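Side-chain contacts in choloylglycine hydrolase (Clostridium perfringens, PDB 2BJF), which hydrolyses the amide bond of glycine- and taurine-conjugated bile salts to release free bile acids, and can also transfer acyl groups onto amines: residues E121-K124 with N125-I128; F105-W108 with V109-F113. All blocks are in the same frame, centred on the assembly; numbering follows the deposited sequence.

Interaction 1 of 2, residues E121-K124 with N125-I128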
loop_
_atom_site.group_PDB
_atom_site.type_symbol
_atom_site.label_atom_id
_atom_site.label_comp_id
_atom_site.label_asym_id
_atom_site.label_seq_id
_atom_site.Cartn_x
_atom_site.Cartn_y
_atom_site.Cartn_z
ATOM N N GLU A 121 9.691 -8.855 38.113
ATOM C CA GLU A 121 9.583 -8.443 39.509
ATOM C C GLU A 121 10.579 -7.331 39.848
ATOM O O GLU A 121 10.230 -6.362 40.524
ATOM C CB GLU A 121 9.769 -9.648 40.438
ATOM C CG GLU A 121 9.526 -9.364 41.923
ATOM C CD GLU A 121 8.079 -9.014 42.258
ATOM O OE1 GLU A 121 7.188 -9.151 41.393
ATOM O OE2 GLU A 121 7.836 -8.599 43.408
ATOM N N ALA A 122 11.809 -7.474 39.357
ATOM C CA ALA A 122 12.873 -6.503 39.610
ATOM C C ALA A 122 12.644 -5.161 38.914
ATOM O O ALA A 122 13.139 -4.130 39.370
ATOM C CB ALA A 122 14.218 -7.084 39.209
ATOM N N LEU A 123 11.894 -5.181 37.813
ATOM C CA LEU A 123 11.635 -3.970 37.033
ATOM C C LEU A 123 10.505 -3.103 37.589
ATOM O O LEU A 123 10.363 -1.941 37.200
ATOM C CB LEU A 123 11.363 -4.317 35.565
ATOM C CG LEU A 123 12.552 -4.789 34.723
ATOM C CD1 LEU A 123 12.066 -5.216 33.355
ATOM C CD2 LEU A 123 13.630 -3.714 34.601
ATOM N N LYS A 124 9.714 -3.664 38.502
ATOM C CA LYS A 124 8.587 -2.943 39.107
ATOM C C LYS A 124 9.015 -1.624 39.749
ATOM O O LYS A 124 8.305 -0.621 39.646
ATOM C CB LYS A 124 7.857 -3.824 40.126
ATOM C CG LYS A 124 7.004 -4.918 39.502
ATOM C CD LYS A 124 6.243 -5.698 40.560
ATOM C CE LYS A 124 5.291 -6.697 39.923
ATOM N NZ LYS A 124 4.472 -7.410 40.943
ATOM N N ASN A 125 10.180 -1.630 40.393
ATOM C CA ASN A 125 10.717 -0.435 41.041
ATOM C C ASN A 125 11.986 0.093 40.359
ATOM O O ASN A 125 12.782 0.807 40.971
ATOM C CB ASN A 125 10.968 -0.710 42.529
ATOM C CG ASN A 125 11.164 0.562 43.339
ATOM O OD1 ASN A 125 10.451 1.552 43.157
ATOM N ND2 ASN A 125 12.137 0.539 44.241
ATOM N N ALA A 126 12.162 -0.250 39.085
ATOM C CA ALA A 126 13.360 0.150 38.352
ATOM C C ALA A 126 13.200 1.483 37.621
ATOM O O ALA A 126 12.084 1.911 37.310
ATOM C CB ALA A 126 13.793 -0.949 37.386
ATOM N N ASN A 127 14.334 2.130 37.368
ATOM C CA ASN A 127 14.400 3.369 36.604
ATOM C C ASN A 127 15.678 3.390 35.778
ATOM O O ASN A 127 16.756 3.090 36.290
ATOM C CB ASN A 127 14.360 4.586 37.532
ATOM C CG ASN A 127 14.565 5.895 36.789
ATOM O OD1 ASN A 127 13.707 6.328 36.018
ATOM N ND2 ASN A 127 15.707 6.532 37.019
ATOM N N ILE A 128 15.555 3.741 34.502
ATOM C CA ILE A 128 16.716 3.807 33.620
ATOM C C ILE A 128 17.226 5.246 33.531
ATOM O O ILE A 128 16.485 6.159 33.164
ATOM C CB ILE A 128 16.421 3.185 32.233
ATOM C CG1 ILE A 128 15.975 1.728 32.411
ATOM C CG2 ILE A 128 17.654 3.253 31.339
ATOM C CD1 ILE A 128 15.358 1.090 31.184
HETATM O O HOH W 1 10.986 -4.082 41.885
HETATM O O HOH W 2 9.417 1.842 38.262
#

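Interaction 2 of 2, residues F105-W108 with V109-F113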
loop_
_atom_site.group_PDB
_atom_site.type_symbol
_atom_site.label_atom_id
_atom_site.label_comp_id
_atom_site.label_asym_id
_atom_site.label_seq_id
_atom_site.Cartn_x
_atom_site.Cartn_y
_atom_site.Cartn_z
ATOM N N PHE A 105 22.084 -1.596 31.203
ATOM C CA PHE A 105 20.815 -2.307 31.397
ATOM C C PHE A 105 20.855 -3.766 30.941
ATOM O O PHE A 105 20.422 -4.656 31.674
ATOM C CB PHE A 105 19.643 -1.578 30.727
ATOM C CG PHE A 105 18.308 -2.227 30.983
ATOM C CD1 PHE A 105 17.595 -1.947 32.142
ATOM C CD2 PHE A 105 17.771 -3.134 30.070
ATOM C CE1 PHE A 105 16.364 -2.552 32.387
ATOM C CE2 PHE A 105 16.541 -3.741 30.304
ATOM C CZ PHE A 105 15.837 -3.451 31.466
ATOM N N LEU A 106 21.366 -4.002 29.734
ATOM C CA LEU A 106 21.402 -5.350 29.175
ATOM C C LEU A 106 22.223 -6.295 30.058
ATOM O O LEU A 106 21.765 -7.388 30.400
ATOM C CB LEU A 106 21.935 -5.328 27.739
ATOM C CG LEU A 106 21.432 -6.434 26.805
ATOM C CD1 LEU A 106 21.514 -5.988 25.361
ATOM C CD2 LEU A 106 22.189 -7.741 27.001
ATOM N N LEU A 107 23.423 -5.859 30.434
ATOM C CA LEU A 107 24.283 -6.640 31.322
ATOM C C LEU A 107 23.651 -6.835 32.703
ATOM O O LEU A 107 23.774 -7.907 33.293
ATOM C CB LEU A 107 25.671 -5.998 31.442
ATOM C CG LEU A 107 26.722 -6.685 32.326
ATOM C CD1 LEU A 107 26.991 -8.121 31.880
ATOM C CD2 LEU A 107 28.009 -5.876 32.346
ATOM N N TRP A 108 22.971 -5.804 33.204
ATOM C CA TRP A 108 22.283 -5.879 34.498
ATOM C C TRP A 108 21.226 -6.987 34.509
ATOM O O TRP A 108 21.089 -7.712 35.498
ATOM C CB TRP A 108 21.661 -4.523 34.860
ATOM C CG TRP A 108 20.813 -4.536 36.103
ATOM C CD1 TRP A 108 21.245 -4.416 37.394
ATOM C CD2 TRP A 108 19.387 -4.671 36.169
ATOM N NE1 TRP A 108 20.177 -4.469 38.258
ATOM C CE2 TRP A 108 19.025 -4.628 37.535
ATOM C CE3 TRP A 108 18.379 -4.829 35.207
ATOM C CZ2 TRP A 108 17.696 -4.734 37.964
ATOM C CZ3 TRP A 108 17.056 -4.937 35.633
ATOM C CH2 TRP A 108 16.730 -4.887 37.001
ATOM N N VAL A 109 20.491 -7.118 33.405
ATOM C CA VAL A 109 19.486 -8.170 33.260
ATOM C C VAL A 109 20.133 -9.557 33.259
ATOM O O VAL A 109 19.736 -10.435 34.028
ATOM C CB VAL A 109 18.634 -7.977 31.975
ATOM C CG1 VAL A 109 17.742 -9.190 31.717
ATOM C CG2 VAL A 109 17.789 -6.715 32.081
ATOM N N LEU A 110 21.138 -9.739 32.406
ATOM C CA LEU A 110 21.742 -11.051 32.190
ATOM C C LEU A 110 22.605 -11.527 33.353
ATOM O O LEU A 110 22.631 -12.718 33.658
ATOM C CB LEU A 110 22.562 -11.065 30.898
ATOM C CG LEU A 110 21.806 -10.808 29.592
ATOM C CD1 LEU A 110 22.767 -10.915 28.430
ATOM C CD2 LEU A 110 20.637 -11.775 29.419
ATOM N N ALA A 111 23.308 -10.597 33.992
ATOM C CA ALA A 111 24.220 -10.946 35.079
ATOM C C ALA A 111 23.494 -11.351 36.359
ATOM O O ALA A 111 24.034 -12.112 37.162
ATOM C CB ALA A 111 25.181 -9.801 35.359
ATOM N N ASN A 112 22.274 -10.852 36.542
ATOM C CA ASN A 112 21.591 -10.951 37.835
ATOM C C ASN A 112 20.425 -11.936 37.933
ATOM O O ASN A 112 20.142 -12.451 39.018
ATOM C CB ASN A 112 21.128 -9.563 38.292
ATOM C CG ASN A 112 22.281 -8.671 38.710
ATOM O OD1 ASN A 112 23.034 -8.997 39.631
ATOM N ND2 ASN A 112 22.418 -7.531 38.045
ATOM N N PHE A 113 19.747 -12.186 36.816
ATOM C CA PHE A 113 18.479 -12.918 36.845
ATOM C C PHE A 113 18.473 -14.163 35.960
ATOM O O PHE A 113 19.200 -14.233 34.969
ATOM C CB PHE A 113 17.325 -11.977 36.484
ATOM C CG PHE A 113 17.362 -10.669 37.228
ATOM C CD1 PHE A 113 17.022 -10.612 38.577
ATOM C CD2 PHE A 113 17.758 -9.498 36.588
ATOM C CE1 PHE A 113 17.067 -9.407 39.275
ATOM C CE2 PHE A 113 17.805 -8.287 37.275
ATOM C CZ PHE A 113 17.459 -8.243 38.623
#

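Interaction 1 of 2, residues E121-K124 with N125-I128
The side chain of Leu123 turns at CB so that CG lies anti to its own carbonyl carbon (chi1 -72°), and this carries CD2 to within 3.9 Å of the CB of Ala126. That methyl is the whole side chain of Ala126. It packs against both the branch and the backbone of Leu123, the nearest carbonyl being that of Leu123 itself, with Ala126 CB 3.6 Å from Leu123 O. Between Leu123 and Ala126 the chain reverses through a type I beta turn. The turn is closed by Ala126 N, which donates to Leu123 O at 3.1 Å with a fairly straight N-H (164°), although the donor stands above the carbonyl plane, 75° out of it. This is where helix 116-123 hands over to strand 126-129, which pairs in parallel with strand 98-101 and completes a beta-alpha-beta crossover. Two waters complete the turn. One takes the N-H of Asn125, with Asn125 N 3.0 Å away, and donates to Glu121 O at 2.8 Å and more weakly to Ala122 O, thereby tying the carbonyls of Glu121 and Ala122 to the N-H of Asn125. The other bridges Lys124 O and Ala126 O, which lie 3.0 and 2.8 Å from it. On the solvent side Lys124 runs out with its chain extended beyond CG, and its NZ reaches back to Glu121 OE1 at 3.3 Å, a salt bridge whose hydrogen bond is weak. The amide of Asn125 finds its partner outside the turn: ND2 donates to Gly96 O, just ahead of strand 98-101 in the chain, while Leu163 of strand 163-167 packs against Ala126.

Interaction 2 of 2, residues F105-W108 with V109-F113
Phe105 and Val109 meet one turn apart in helix 105-112, the first of two helices in the crossover between parallel strands 98-101 and 126-129. Val109 CG2 lies over one face of the Phe105 ring, 4.0 Å from its centroid, a CH-pi contact. The backbone acceptors of the first turn are taken in order: Phe105 O by Val109 N at 3.0 Å, Leu106 O by Leu110 N at 3.2 Å, and Leu107 O by Ala111 N at 2.8 Å. Trp108 O is served by a side chain, with Asn112 ND2 donating to it at 2.9 Å, in the carbonyl plane and on a lone pair. The Asn112 side chain crosses that of Trp108 at about a right angle, amide and ring planes 62° apart. Val109 O takes Phe113 N at 3.3 Å, and Asn72 ND2 holds Leu110 O, while Ala111 also makes backbone hydrogen bonds with Lys51 and Tyr52. With CG of Trp108 anti to the backbone N (chi1 174°), the indole is placed so that the edge of Phe113 meets one face in a T-shaped pair, centroids of the indole's six-membered ring and the Phe113 ring 4.9 Å apart and planes at 73°. Asn112 CB in turn lies over the centre of the Phe113 ring. Leu106 and Leu110, both touching Cys78 of strand 77-82, lie side by side and point the same way, CD2 of the former 3.5 Å from CD1 of the latter.

In the fold
Along the chain interaction 2 closes before interaction 1 opens, and the two centres are about 12 Å apart on the same side of the chain's centre. Helix 105-112 carries interaction 2 and helix 116-123 opens interaction 1; together they connect strand 98-101 to its parallel partner 126-129. The helices pack directly on each other through Leu123, whose CD2 rests 3.7 Å from Phe105 CE1 and 3.8 Å from Trp108 CZ3, while Ala122 CB lies 3.5 Å from CZ of Phe113, the residue that follows the first helix. Interaction 1 lies away from the bile-acid and taurine sites, whereas interaction 2 is nearer the bile-acid pocket, the side chain of Leu106 being about 7 Å from the bound deoxycholate.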